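Local coordinates for uncharacterized protein (Clostridium sporogenes, PDB 4Q0Y), which is of unknown function but adopts a hot-dog, thioesterase-like fold, so that a role related to thioester chemistry is possible though not established, at residues I11-F16 and E125-V130; N44-S49 and S102-S107; K59-E64 and Y92-D97. One frame throughout, in Å; residues are numbered along the deposited sequence. Where two conformers were deposited one is given.

Interaction 1: I11-F16 and E125-V130; sequences IDVFKF and EIFLNV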
ATOM      1  N   ILE B  11      -7.182 -12.272  -7.674  1.00 12.36           N
ATOM      2  CA  ILE B  11      -8.474 -12.223  -6.998  1.00 12.22           C
ATOM      3  C   ILE B  11      -9.514 -12.896  -7.894  1.00 13.35           C
ATOM      4  O   ILE B  11      -9.808 -12.397  -8.961  1.00 14.97           O
ATOM      5  CB  ILE B  11      -8.952 -10.774  -6.678  1.00 12.95           C
ATOM      6  CG1 ILE B  11      -7.920  -9.982  -5.863  1.00 12.72           C
ATOM      7  CG2 ILE B  11     -10.300 -10.817  -5.962  1.00 16.24           C
ATOM      8  CD1 ILE B  11      -8.144  -8.482  -5.849  1.00 13.75           C
ATOM      9  N   ASP B  12     -10.068 -14.017  -7.448  1.00 12.80           N
ATOM     10  CA  ASP B  12     -11.182 -14.661  -8.152  1.00 13.53           C
ATOM     11  C   ASP B  12     -12.457 -13.885  -7.836  1.00 12.85           C
ATOM     12  O   ASP B  12     -12.681 -13.521  -6.677  1.00 12.78           O
ATOM     13  CB  ASP B  12     -11.333 -16.114  -7.757  1.00 15.05           C
ATOM     14  CG  ASP B  12     -10.155 -16.939  -8.188  1.00 18.40           C
ATOM     15  OD1 ASP B  12      -9.903 -16.969  -9.393  1.00 21.82           O
ATOM     16  OD2 ASP B  12      -9.497 -17.564  -7.340  1.00 22.14           O
ATOM     17  N   VAL B  13     -13.272 -13.642  -8.864  1.00 12.35           N
ATOM     18  CA  VAL B  13     -14.460 -12.805  -8.749  1.00 13.14           C
ATOM     19  C   VAL B  13     -15.691 -13.635  -9.129  1.00 12.94           C
ATOM     20  O   VAL B  13     -15.725 -14.278 -10.187  1.00 12.71           O
ATOM     21  CB  VAL B  13     -14.372 -11.555  -9.634  1.00 13.31           C
ATOM     22  CG1 VAL B  13     -15.613 -10.665  -9.458  1.00 15.41           C
ATOM     23  CG2 VAL B  13     -13.086 -10.785  -9.327  1.00 14.13           C
ATOM     24  N   PHE B  14     -16.696 -13.583  -8.267  1.00 13.96           N
ATOM     25  CA  PHE B  14     -17.935 -14.365  -8.375  1.00 13.20           C
ATOM     26  C   PHE B  14     -19.152 -13.461  -8.243  1.00 12.60           C
ATOM     27  O   PHE B  14     -19.065 -12.394  -7.614  1.00 14.26           O
ATOM     28  CB  PHE B  14     -18.014 -15.424  -7.279  1.00 12.84           C
ATOM     29  CG  PHE B  14     -16.850 -16.385  -7.261  1.00 14.79           C
ATOM     30  CD1 PHE B  14     -15.639 -16.042  -6.596  1.00 13.99           C
ATOM     31  CD2 PHE B  14     -16.948 -17.633  -7.869  1.00 15.93           C
ATOM     32  CE1 PHE B  14     -14.564 -16.920  -6.558  1.00 15.96           C
ATOM     33  CE2 PHE B  14     -15.855 -18.509  -7.830  1.00 15.67           C
ATOM     34  CZ  PHE B  14     -14.673 -18.150  -7.180  1.00 14.74           C
ATOM     35  N   LYS B  15     -20.280 -13.903  -8.796  1.00 14.62           N
ATOM     36  CA  LYS B  15     -21.516 -13.147  -8.730  1.00 15.80           C
ATOM     37  C   LYS B  15     -22.018 -13.085  -7.295  1.00 14.67           C
ATOM     38  O   LYS B  15     -22.025 -14.090  -6.599  1.00 16.50           O
ATOM     39  CB  LYS B  15     -22.579 -13.759  -9.632  1.00 19.24           C
ATOM     40  CG  LYS B  15     -23.839 -12.942  -9.745  1.00 23.03           C
ATOM     41  CD  LYS B  15     -24.696 -13.508 -10.862  1.00 31.02           C
ATOM     42  CE  LYS B  15     -25.974 -12.750 -11.002  1.00 36.76           C
ATOM     43  NZ  LYS B  15     -25.749 -11.304 -11.264  1.00 37.92           N
ATOM     44  N   PHE B  16     -22.418 -11.897  -6.851  1.00 15.38           N
ATOM     45  CA  PHE B  16     -22.943 -11.703  -5.499  1.00 15.43           C
ATOM     46  C   PHE B  16     -24.370 -12.244  -5.495  1.00 16.25           C
ATOM     47  O   PHE B  16     -25.292 -11.547  -5.911  1.00 19.73           O
ATOM     48  CB  PHE B  16     -22.869 -10.208  -5.130  1.00 16.50           C
ATOM     49  CG  PHE B  16     -22.936  -9.927  -3.657  1.00 16.01           C
ATOM     50  CD1 PHE B  16     -24.020 -10.365  -2.882  1.00 18.66           C
ATOM     51  CD2 PHE B  16     -21.953  -9.152  -3.050  1.00 16.74           C
ATOM     52  CE1 PHE B  16     -24.082 -10.075  -1.523  1.00 17.47           C
ATOM     53  CE2 PHE B  16     -22.022  -8.844  -1.684  1.00 17.63           C
ATOM     54  CZ  PHE B  16     -23.071  -9.329  -0.931  1.00 17.70           C
ATOM     55  N   GLU B 125     -11.391   1.494  -9.153  1.00 19.23           N
ATOM     56  CA  GLU B 125     -10.286   1.222 -10.082  1.00 22.40           C
ATOM     57  C   GLU B 125      -9.985  -0.282 -10.179  1.00 19.13           C
ATOM     58  O   GLU B 125      -9.789  -0.814 -11.286  1.00 19.54           O
ATOM     59  CB  GLU B 125      -9.006   1.987  -9.713  1.00 23.34           C
ATOM     60  CG  GLU B 125      -9.152   3.490  -9.873  1.00 25.08           C
ATOM     61  CD  GLU B 125      -8.069   4.311  -9.193  1.00 28.97           C
ATOM     62  OE1 GLU B 125      -7.109   3.751  -8.619  1.00 27.63           O
ATOM     63  OE2 GLU B 125      -8.231   5.549  -9.204  1.00 36.61           O
ATOM     64  N   ILE B 126      -9.938  -0.942  -9.028  1.00 15.84           N
ATOM     65  CA  ILE B 126      -9.616  -2.377  -8.953  1.00 15.41           C
ATOM     66  C   ILE B 126     -10.674  -3.249  -9.657  1.00 16.04           C
ATOM     67  O   ILE B 126     -10.309  -4.197 -10.403  1.00 16.77           O
ATOM     68  CB  ILE B 126      -9.468  -2.865  -7.497  1.00 16.68           C
ATOM     69  CG1 ILE B 126      -8.268  -2.185  -6.846  1.00 17.62           C
ATOM     70  CG2 ILE B 126      -9.339  -4.392  -7.412  1.00 16.43           C
ATOM     71  CD1 ILE B 126      -8.321  -2.187  -5.333  1.00 18.30           C
ATOM     72  N   PHE B 127     -11.941  -2.918  -9.439  1.00 16.78           N
ATOM     73  CA  PHE B 127     -13.058  -3.717  -9.944  1.00 18.39           C
ATOM     74  C   PHE B 127     -13.678  -3.196 -11.255  1.00 19.66           C
ATOM     75  O   PHE B 127     -14.715  -3.709 -11.683  1.00 23.02           O
ATOM     76  CB  PHE B 127     -14.081  -3.951  -8.834  1.00 18.99           C
ATOM     77  CG  PHE B 127     -13.545  -4.828  -7.743  1.00 17.57           C
ATOM     78  CD1 PHE B 127     -13.398  -6.205  -7.967  1.00 17.93           C
ATOM     79  CD2 PHE B 127     -13.060  -4.283  -6.554  1.00 17.73           C
ATOM     80  CE1 PHE B 127     -12.832  -7.009  -7.010  1.00 17.65           C
ATOM     81  CE2 PHE B 127     -12.484  -5.081  -5.591  1.00 17.76           C
ATOM     82  CZ  PHE B 127     -12.376  -6.457  -5.814  1.00 18.81           C
ATOM     83  N   LEU B 128     -13.020  -2.249 -11.925  1.00 21.42           N
ATOM     84  CA  LEU B 128     -13.458  -1.774 -13.249  1.00 25.37           C
ATOM     85  C   LEU B 128     -13.276  -2.903 -14.278  1.00 25.69           C
ATOM     86  O   LEU B 128     -12.200  -3.493 -14.318  1.00 25.89           O
ATOM     87  CB  LEU B 128     -12.612  -0.566 -13.697  1.00 26.64           C
ATOM     88  CG  LEU B 128     -12.827   0.068 -15.081  1.00 32.40           C
ATOM     89  CD1 LEU B 128     -14.234   0.624 -15.196  1.00 33.39           C
ATOM     90  CD2 LEU B 128     -11.799   1.158 -15.316  1.00 35.61           C
ATOM     91  N   ASN B 129     -14.313  -3.186 -15.071  1.00 27.11           N
ATOM     92  CA  ASN B 129     -14.230  -4.145 -16.192  0.50 29.69           C
ATOM     93  C   ASN B 129     -13.631  -5.518 -15.831  1.00 26.17           C
ATOM     94  O   ASN B 129     -12.669  -5.988 -16.476  1.00 26.58           O
ATOM     95  CB  ASN B 129     -13.443  -3.534 -17.370  0.50 31.48           C
ATOM     96  CG  ASN B 129     -14.100  -2.299 -17.949  0.50 34.25           C
ATOM     97  OD1 ASN B 129     -15.323  -2.210 -18.035  0.50 37.21           O
ATOM     98  ND2 ASN B 129     -13.280  -1.347 -18.374  0.50 33.99           N
ATOM     99  N   VAL B 130     -14.170  -6.151 -14.795  1.00 25.02           N
ATOM    100  CA  VAL B 130     -13.799  -7.539 -14.474  1.00 23.67           C
ATOM    101  C   VAL B 130     -14.365  -8.359 -15.631  1.00 26.17           C
ATOM    102  O   VAL B 130     -15.558  -8.274 -15.933  1.00 26.43           O
ATOM    103  CB  VAL B 130     -14.425  -8.070 -13.182  1.00 22.91           C
ATOM    104  CG1 VAL B 130     -14.069  -9.559 -12.967  1.00 21.65           C
ATOM    105  CG2 VAL B 130     -13.980  -7.238 -11.985  1.00 20.96           C
TER

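Interaction 2: N44-S49 and S102-S107; sequences NSLDTS and SYIIFS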
ATOM      1  N   ASN B  44      -4.381  -4.734   4.228  1.00 15.36           N
ATOM      2  CA  ASN B  44      -3.441  -4.534   5.349  1.00 15.97           C
ATOM      3  C   ASN B  44      -3.726  -3.305   6.234  1.00 18.37           C
ATOM      4  O   ASN B  44      -3.062  -3.133   7.258  1.00 20.54           O
ATOM      5  CB  ASN B  44      -1.995  -4.446   4.854  1.00 17.95           C
ATOM      6  CG  ASN B  44      -1.401  -5.798   4.521  1.00 20.28           C
ATOM      7  OD1 ASN B  44      -1.815  -6.829   5.061  1.00 23.45           O
ATOM      8  ND2 ASN B  44      -0.369  -5.789   3.719  1.00 18.11           N
ATOM      9  N   SER B  45      -4.662  -2.454   5.827  1.00 17.37           N
ATOM     10  CA  SER B  45      -4.961  -1.236   6.555  1.00 18.73           C
ATOM     11  C   SER B  45      -6.373  -1.204   7.155  1.00 17.08           C
ATOM     12  O   SER B  45      -6.769  -0.161   7.706  1.00 18.90           O
ATOM     13  CB  SER B  45      -4.676  -0.046   5.643  1.00 20.18           C
ATOM     14  OG  SER B  45      -5.630   0.052   4.643  1.00 24.18           O
ATOM     15  N   LEU B  46      -7.062  -2.350   7.194  1.00 17.02           N
ATOM     16  CA  LEU B  46      -8.443  -2.402   7.710  1.00 19.43           C
ATOM     17  C   LEU B  46      -8.585  -1.916   9.146  1.00 20.31           C
ATOM     18  O   LEU B  46      -9.559  -1.247   9.454  1.00 19.47           O
ATOM     19  CB  LEU B  46      -9.035  -3.815   7.615  1.00 22.22           C
ATOM     20  CG  LEU B  46      -9.133  -4.425   6.224  1.00 20.00           C
ATOM     21  CD1 LEU B  46      -9.552  -5.890   6.338  1.00 24.00           C
ATOM     22  CD2 LEU B  46     -10.079  -3.633   5.356  1.00 18.87           C
ATOM     23  N   ASP B  47      -7.612  -2.228  10.004  1.00 21.83           N
ATOM     24  CA  ASP B  47      -7.659  -1.852  11.437  1.00 25.14           C
ATOM     25  C   ASP B  47      -6.796  -0.650  11.810  1.00 26.86           C
ATOM     26  O   ASP B  47      -6.776  -0.249  12.992  1.00 28.17           O
ATOM     27  CB  ASP B  47      -7.226  -3.050  12.301  1.00 28.40           C
ATOM     28  CG  ASP B  47      -8.188  -4.223  12.201  1.00 34.03           C
ATOM     29  OD1 ASP B  47      -9.414  -3.998  12.240  1.00 31.51           O
ATOM     30  OD2 ASP B  47      -7.714  -5.373  12.109  1.00 39.51           O
ATOM     31  N   THR B  48      -6.095  -0.058  10.842  1.00 24.77           N
ATOM     32  CA  THR B  48      -5.128   1.024  11.106  1.00 27.87           C
ATOM     33  C   THR B  48      -5.302   2.281  10.252  1.00 32.15           C
ATOM     34  O   THR B  48      -4.427   3.148  10.273  1.00 45.45           O
ATOM     35  CB  THR B  48      -3.693   0.499  10.908  1.00 27.82           C
ATOM     36  OG1 THR B  48      -3.552   0.002   9.574  1.00 26.79           O
ATOM     37  CG2 THR B  48      -3.387  -0.610  11.899  1.00 29.10           C
ATOM     38  N   SER B  49      -6.418   2.414   9.541  1.00 26.00           N
ATOM     39  CA  SER B  49      -6.652   3.555   8.651  1.00 27.11           C
ATOM     40  C   SER B  49      -7.784   4.420   9.207  1.00 25.14           C
ATOM     41  O   SER B  49      -8.775   3.900   9.685  1.00 26.63           O
ATOM     42  CB  SER B  49      -6.999   3.058   7.268  1.00 26.38           C
ATOM     43  OG  SER B  49      -7.507   4.119   6.477  1.00 28.72           O
ATOM     44  N   SER B 102     -18.125   2.060   0.782  1.00 14.77           N
ATOM     45  CA  SER B 102     -18.026   0.665   0.414  1.00 13.94           C
ATOM     46  C   SER B 102     -17.971  -0.206   1.643  1.00 14.81           C
ATOM     47  O   SER B 102     -17.655   0.289   2.723  1.00 14.64           O
ATOM     48  CB  SER B 102     -16.785   0.407  -0.456  1.00 14.75           C
ATOM     49  OG  SER B 102     -16.842   1.171  -1.644  1.00 16.03           O
ATOM     50  N   TYR B 103     -18.255  -1.494   1.462  1.00 14.98           N
ATOM     51  CA  TYR B 103     -18.249  -2.483   2.542  1.00 14.20           C
ATOM     52  C   TYR B 103     -17.489  -3.737   2.137  1.00 14.04           C
ATOM     53  O   TYR B 103     -17.616  -4.205   1.014  1.00 14.25           O
ATOM     54  CB  TYR B 103     -19.653  -2.883   2.924  1.00 14.32           C
ATOM     55  CG  TYR B 103     -20.478  -1.716   3.420  1.00 17.20           C
ATOM     56  CD1 TYR B 103     -21.131  -0.867   2.523  1.00 18.96           C
ATOM     57  CD2 TYR B 103     -20.569  -1.433   4.761  1.00 20.60           C
ATOM     58  CE1 TYR B 103     -21.872   0.230   2.974  1.00 22.27           C
ATOM     59  CE2 TYR B 103     -21.316  -0.347   5.232  1.00 22.28           C
ATOM     60  CZ  TYR B 103     -21.963   0.474   4.333  1.00 24.89           C
ATOM     61  OH  TYR B 103     -22.676   1.557   4.807  1.00 31.84           O
ATOM     62  N   ILE B 104     -16.732  -4.284   3.095  1.00 14.70           N
ATOM     63  CA  ILE B 104     -16.089  -5.592   2.967  1.00 15.36           C
ATOM     64  C   ILE B 104     -16.597  -6.460   4.127  1.00 15.40           C
ATOM     65  O   ILE B 104     -16.511  -6.036   5.279  1.00 17.15           O
ATOM     66  CB  ILE B 104     -14.554  -5.481   3.014  1.00 16.78           C
ATOM     67  CG1 ILE B 104     -14.068  -4.721   1.765  1.00 15.95           C
ATOM     68  CG2 ILE B 104     -13.907  -6.874   3.124  1.00 18.67           C
ATOM     69  CD1 ILE B 104     -12.616  -4.297   1.811  1.00 18.08           C
ATOM     70  N   ILE B 105     -17.148  -7.636   3.812  1.00 14.02           N
ATOM     71  CA  ILE B 105     -17.660  -8.572   4.809  1.00 15.23           C
ATOM     72  C   ILE B 105     -16.867  -9.869   4.671  1.00 13.31           C
ATOM     73  O   ILE B 105     -16.689 -10.364   3.572  1.00 14.26           O
ATOM     74  CB  ILE B 105     -19.166  -8.856   4.579  1.00 15.17           C
ATOM     75  CG1 ILE B 105     -20.000  -7.563   4.651  1.00 17.58           C
ATOM     76  CG2 ILE B 105     -19.695  -9.905   5.565  1.00 15.91           C
ATOM     77  CD1 ILE B 105     -21.396  -7.719   4.074  1.00 19.75           C
ATOM     78  N   PHE B 106     -16.433 -10.432   5.787  1.00 14.16           N
ATOM     79  CA  PHE B 106     -15.684 -11.700   5.756  1.00 12.90           C
ATOM     80  C   PHE B 106     -16.719 -12.821   5.791  1.00 13.32           C
ATOM     81  O   PHE B 106     -17.443 -12.954   6.767  1.00 14.27           O
ATOM     82  CB  PHE B 106     -14.697 -11.770   6.917  1.00 13.38           C
ATOM     83  CG  PHE B 106     -13.468 -10.928   6.710  1.00 13.99           C
ATOM     84  CD1 PHE B 106     -13.526  -9.551   6.825  1.00 15.15           C
ATOM     85  CD2 PHE B 106     -12.262 -11.506   6.352  1.00 13.04           C
ATOM     86  CE1 PHE B 106     -12.413  -8.767   6.591  1.00 13.85           C
ATOM     87  CE2 PHE B 106     -11.133 -10.726   6.119  1.00 14.20           C
ATOM     88  CZ  PHE B 106     -11.202  -9.356   6.258  1.00 15.02           C
ATOM     89  N   SER B 107     -16.792 -13.598   4.707  1.00 13.57           N
ATOM     90  CA  SER B 107     -17.761 -14.688   4.519  1.00 13.48           C
ATOM     91  C   SER B 107     -17.673 -15.695   5.658  1.00 13.54           C
ATOM     92  O   SER B 107     -16.566 -16.063   6.084  1.00 15.86           O
ATOM     93  CB  SER B 107     -17.509 -15.438   3.197  1.00 15.58           C
ATOM     94  OG  SER B 107     -18.442 -16.504   3.039  1.00 18.84           O
TER

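Interaction 3: K59-E64 and Y92-D97; sequences KDANIE and YILVGD. With CD (cadmium ion), chain J.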
ATOM      1  N   LYS B  59     -26.926  -5.849   7.587  1.00 24.84           N
ATOM      2  CA  LYS B  59     -27.792  -6.998   7.241  1.00 24.22           C
ATOM      3  C   LYS B  59     -28.863  -6.656   6.212  1.00 23.68           C
ATOM      4  O   LYS B  59     -29.357  -7.574   5.553  1.00 23.10           O
ATOM      5  CB  LYS B  59     -28.489  -7.548   8.483  1.00 27.65           C
ATOM      6  CG  LYS B  59     -27.574  -8.186   9.526  1.00 33.08           C
ATOM      7  CD  LYS B  59     -28.455  -8.844  10.584  1.00 36.84           C
ATOM      8  CE  LYS B  59     -27.710  -9.339  11.821  1.00 47.52           C
ATOM      9  NZ  LYS B  59     -26.445 -10.065  11.522  1.00 47.84           N
ATOM     10  N   ASP B  60     -29.221  -5.375   6.087  1.00 21.18           N
ATOM     11  CA  ASP B  60     -30.259  -4.936   5.130  1.00 22.34           C
ATOM     12  C   ASP B  60     -29.673  -4.329   3.852  1.00 21.29           C
ATOM     13  O   ASP B  60     -30.408  -3.760   3.036  1.00 21.40           O
ATOM     14  CB  ASP B  60     -31.189  -3.948   5.785  1.00 23.61           C
ATOM     15  CG  ASP B  60     -31.906  -4.536   6.976  1.00 28.56           C
ATOM     16  OD1 ASP B  60     -32.423  -5.658   6.866  1.00 26.20           O
ATOM     17  OD2 ASP B  60     -31.959  -3.884   8.042  1.00 31.18           O
ATOM     18  N   ALA B  61     -28.371  -4.474   3.656  1.00 19.88           N
ATOM     19  CA  ALA B  61     -27.727  -3.973   2.451  1.00 19.42           C
ATOM     20  C   ALA B  61     -28.240  -4.816   1.310  1.00 19.88           C
ATOM     21  O   ALA B  61     -28.600  -5.988   1.491  1.00 20.95           O
ATOM     22  CB  ALA B  61     -26.228  -4.102   2.523  1.00 21.27           C
ATOM     23  N   ASN B  62     -28.315  -4.191   0.149  1.00 22.89           N
ATOM     24  CA  ASN B  62     -28.554  -4.925  -1.065  1.00 22.18           C
ATOM     25  C   ASN B  62     -27.677  -4.418  -2.176  1.00 21.90           C
ATOM     26  O   ASN B  62     -27.268  -3.235  -2.254  1.00 23.04           O
ATOM     27  CB  ASN B  62     -30.027  -4.846  -1.462  1.00 25.18           C
ATOM     28  CG  ASN B  62     -30.499  -3.430  -1.615  1.00 25.92           C
ATOM     29  OD1 ASN B  62     -29.970  -2.707  -2.442  1.00 29.68           O
ATOM     30  ND2 ASN B  62     -31.489  -3.017  -0.817  1.00 27.05           N
ATOM     31  N   ILE B  63     -27.529  -5.329  -3.113  1.00 22.22           N
ATOM     32  CA  ILE B  63     -26.550  -5.141  -4.156  1.00 21.06           C
ATOM     33  C   ILE B  63     -26.888  -4.036  -5.149  1.00 21.66           C
ATOM     34  O   ILE B  63     -25.983  -3.386  -5.664  1.00 23.02           O
ATOM     35  CB  ILE B  63     -26.216  -6.458  -4.855  1.00 25.71           C
ATOM     36  CG1 ILE B  63     -27.405  -7.027  -5.655  1.00 29.79           C
ATOM     37  CG2 ILE B  63     -25.707  -7.438  -3.810  1.00 29.49           C
ATOM     38  CD1 ILE B  63     -27.028  -8.232  -6.485  1.00 36.88           C
ATOM     39  N   GLU B  64     -28.174  -3.783  -5.366  1.00 19.05           N
ATOM     40  CA  GLU B  64     -28.611  -2.758  -6.300  1.00 20.10           C
ATOM     41  C   GLU B  64     -28.214  -1.349  -5.880  1.00 20.00           C
ATOM     42  O   GLU B  64     -28.206  -0.447  -6.714  1.00 20.47           O
ATOM     43  CB  GLU B  64     -30.119  -2.807  -6.518  1.00 23.28           C
ATOM     44  CG  GLU B  64     -30.677  -4.092  -7.110  1.00 24.46           C
ATOM     45  CD  GLU B  64     -30.932  -5.214  -6.118  1.00 27.02           C
ATOM     46  OE1 GLU B  64     -30.788  -5.054  -4.890  1.00 27.59           O
ATOM     47  OE2 GLU B  64     -31.276  -6.288  -6.589  1.00 29.80           O
ATOM     48  N   TYR B  92     -17.301 -10.813   0.819  1.00 10.94           N
ATOM     49  CA  TYR B  92     -18.372 -10.138   0.054  1.00 11.98           C
ATOM     50  C   TYR B  92     -17.958  -8.681  -0.019  1.00 13.08           C
ATOM     51  O   TYR B  92     -17.590  -8.093   1.004  1.00 13.67           O
ATOM     52  CB  TYR B  92     -19.756 -10.268   0.720  1.00 12.25           C
ATOM     53  CG  TYR B  92     -20.083 -11.644   1.314  1.00 13.28           C
ATOM     54  CD1 TYR B  92     -19.711 -12.844   0.663  1.00 13.62           C
ATOM     55  CD2 TYR B  92     -20.827 -11.743   2.484  1.00 14.34           C
ATOM     56  CE1 TYR B  92     -20.015 -14.086   1.205  1.00 14.52           C
ATOM     57  CE2 TYR B  92     -21.140 -12.986   3.035  1.00 14.98           C
ATOM     58  CZ  TYR B  92     -20.726 -14.151   2.395  1.00 14.84           C
ATOM     59  OH  TYR B  92     -21.042 -15.378   2.917  1.00 15.99           O
ATOM     60  N   ILE B  93     -18.033  -8.084  -1.208  1.00 12.63           N
ATOM     61  CA  ILE B  93     -17.645  -6.679  -1.362  1.00 13.33           C
ATOM     62  C   ILE B  93     -18.762  -5.901  -2.036  1.00 13.01           C
ATOM     63  O   ILE B  93     -19.346  -6.389  -3.000  1.00 12.33           O
ATOM     64  CB  ILE B  93     -16.265  -6.537  -2.059  1.00 16.09           C
ATOM     65  CG1 ILE B  93     -15.731  -5.124  -1.900  1.00 17.62           C
ATOM     66  CG2 ILE B  93     -16.322  -6.939  -3.529  1.00 16.61           C
ATOM     67  CD1 ILE B  93     -14.224  -5.039  -2.006  1.00 19.64           C
ATOM     68  N   LEU B  94     -19.084  -4.734  -1.454  1.00 13.92           N
ATOM     69  CA  LEU B  94     -20.121  -3.833  -1.952  1.00 13.83           C
ATOM     70  C   LEU B  94     -19.443  -2.490  -2.148  1.00 14.85           C
ATOM     71  O   LEU B  94     -19.024  -1.863  -1.174  1.00 13.39           O
ATOM     72  CB  LEU B  94     -21.240  -3.739  -0.930  1.00 14.38           C
ATOM     73  CG  LEU B  94     -21.959  -5.036  -0.597  1.00 16.55           C
ATOM     74  CD1 LEU B  94     -22.858  -4.823   0.622  1.00 19.00           C
ATOM     75  CD2 LEU B  94     -22.748  -5.538  -1.792  1.00 17.94           C
ATOM     76  N   VAL B  95     -19.291  -2.069  -3.402  1.00 14.89           N
ATOM     77  CA  VAL B  95     -18.461  -0.910  -3.756  1.00 16.49           C
ATOM     78  C   VAL B  95     -19.317   0.245  -4.263  1.00 17.16           C
ATOM     79  O   VAL B  95     -19.978   0.109  -5.299  1.00 16.66           O
ATOM     80  CB  VAL B  95     -17.403  -1.247  -4.839  1.00 15.14           C
ATOM     81  CG1 VAL B  95     -16.526  -0.037  -5.182  1.00 14.65           C
ATOM     82  CG2 VAL B  95     -16.535  -2.419  -4.413  1.00 14.62           C
ATOM     83  N   GLY B  96     -19.257   1.384  -3.568  1.00 16.78           N
ATOM     84  CA  GLY B  96     -19.832   2.614  -4.055  1.00 18.71           C
ATOM     85  C   GLY B  96     -21.331   2.747  -3.968  1.00 19.59           C
ATOM     86  O   GLY B  96     -22.040   2.606  -4.977  1.00 19.67           O
ATOM     87  N   ASP B  97     -21.809   3.046  -2.763  1.00 18.98           N
ATOM     88  CA  ASP B  97     -23.215   3.419  -2.565  1.00 18.86           C
ATOM     89  C   ASP B  97     -23.433   4.888  -2.925  1.00 19.89           C
ATOM     90  O   ASP B  97     -22.494   5.569  -3.364  1.00 19.20           O
ATOM     91  CB  ASP B  97     -23.726   3.034  -1.164  1.00 20.24           C
ATOM     92  CG  ASP B  97     -23.113   3.848  -0.017  1.00 22.56           C
ATOM     93  OD1 ASP B  97     -22.414   4.870  -0.213  1.00 21.16           O
ATOM     94  OD2 ASP B  97     -23.390   3.443   1.132  1.00 26.37           O
TER
HETATM   95 CD    CD J 201     -33.662  -5.987   8.893  0.80 22.56          CD
HETATM   96  O   HOH W   1     -33.930  -4.261  10.545  1.00  7.70           O
HETATM   97  O   HOH W   2     -31.934  -7.369   9.835  1.00 22.03           O

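Interaction 1: I11-F16 and E125-V130
Val-13 meets the side chain of Val-130 tip to tip, and the overlap is carried by one methyl group: CG1 of Val-130 lies 3.9 Å from CB of Val-13 and stands about equally close to both methyls of that residue, with Val-13 CG1 and Val-13 CG2 each 4.0 Å away from it. The single carbon thus rests on the whole branched end of its partner rather than on one prong. In Val-130 this methyl is anti to the backbone N (chi1 176°), which sends it toward the strand. CG2 of Val-13 does a second job: it comes up to CE1 of Phe-127 at 4.4 Å, approaching the edge of the ring near the ring plane and not lying over a face. One face of the same ring is covered from within its own segment by CG2 of Ile-126, 3.7 Å above the plane and shifted toward the rim. The fold is of the hot-dog, thioesterase-like kind, an antiparallel sheet packed against helix, and the contact joins strand 4-15 of that sheet to the chain just after helix 117-126: Phe-127 is the first residue to leave helical geometry, and the chain then runs on to bring Val-130 back over the strand. Phe-127 also touches Ile-72 and Ile-30 on the two strands flanking 4-15. Ile-11, two residues before Val-13, points the same way and packs against Leu-36 and Phe-39 of helix 33-44; its CD1 approaches CG2 of Ile-126 more loosely, at 4.5 Å.

Interaction 2: N44-S49 and S102-S107
Leu-46 reaches across to strand 102-106 with its two methyl groups, each of which meets a different residue. The side chain starts at a CB directed toward the strand; CG is then anti to the carbonyl carbon (chi1 -60°), and the fork at CG parts the two methyls. CD1 goes to Phe-106, coming in at the edge of the ring and in its plane, 3.8 Å from CZ, with CE1 of the same ring 4.1 Å from that methyl. CD2 turns to Ile-104, whose CD1 it approaches at 4.4 Å, a looser contact. The two partners are alternate residues of the strand, and such residues share one face of a sheet, so a single leucine can touch both. Leu-46 is itself the second residue of a type I turn, closed by Thr-48 N bonding to Ser-45 O at 3.2 Å. Phe-106, touched at its rim, also makes an edge-to-face pair with Phe-89. The turn follows helix 33-44 and leads into strand 52-55, where Leu-46 touches Ile-52; Tyr-113 of strand 112-115 packs on both Leu-46 and Phe-106, and Ile-104 lies between Ile-93 of strand 83-95 and Leu-115 of strand 112-115.

Interaction 3: K59-E64 and Y92-D97
Leu-94 splits its two methyls between two residues of segment 59-64: CD1 meets CB of Ala-61 at 3.9 Å, and CD2 meets CG2 of Ile-63, where a 3-10 turn begins, at 4.1 Å. This lays the connection from strand 52-55 to strand 68-80 against strand 83-95. The side chains of Ile-63 and Leu-94 cross at about a right angle. Chi1 of 67° puts CG1 of Ile-63 between the backbone N and the carbonyl carbon and CG2 anti to the latter, so CG2 meets the leucine and the longer branch leads away. Phe-16 packs on both Ile-63 and Leu-94, and Phe-66 also touches Leu-94. Backbone bonds hold the strand on both edges, Leu-94 with Tyr-103 and Ile-93 with Tyr-70. Next to Ala-61, exposed Asp-60 binds a cadmium ion through OD1 at 2.4 Å, while its OD2 stays farther from the ion, at 2.8 Å; two waters also bind the metal, and one donates to Asp-60 OD2 at 3.2 Å, a second, indirect link. The chemistry therefore divides along the segment: the Ala-61 methyl and the short branch of Ile-63 meet the strand, whereas the charge and the metal stay at the surface.

In the fold
Along the chain the three contacts nest without crossing. Strand 4-15 comes first, but interaction 1 is completed only when the segment after helix 117-126 returns to it, so its loop encloses the other two. Within it, interaction 2 ties the turn after helix 33-44 to strand 102-106, and inside that loop interaction 3 joins the segment before strand 68-80 to strand 83-95. Interactions 1 and 2 lie on opposite sides of the chain's centre, about 17 Å apart between centres. Phe-16 links interaction 1 to interaction 3, while interactions 2 and 3 meet through the neighbouring strands 83-95 and 102-106; all three reach the same antiparallel sheet.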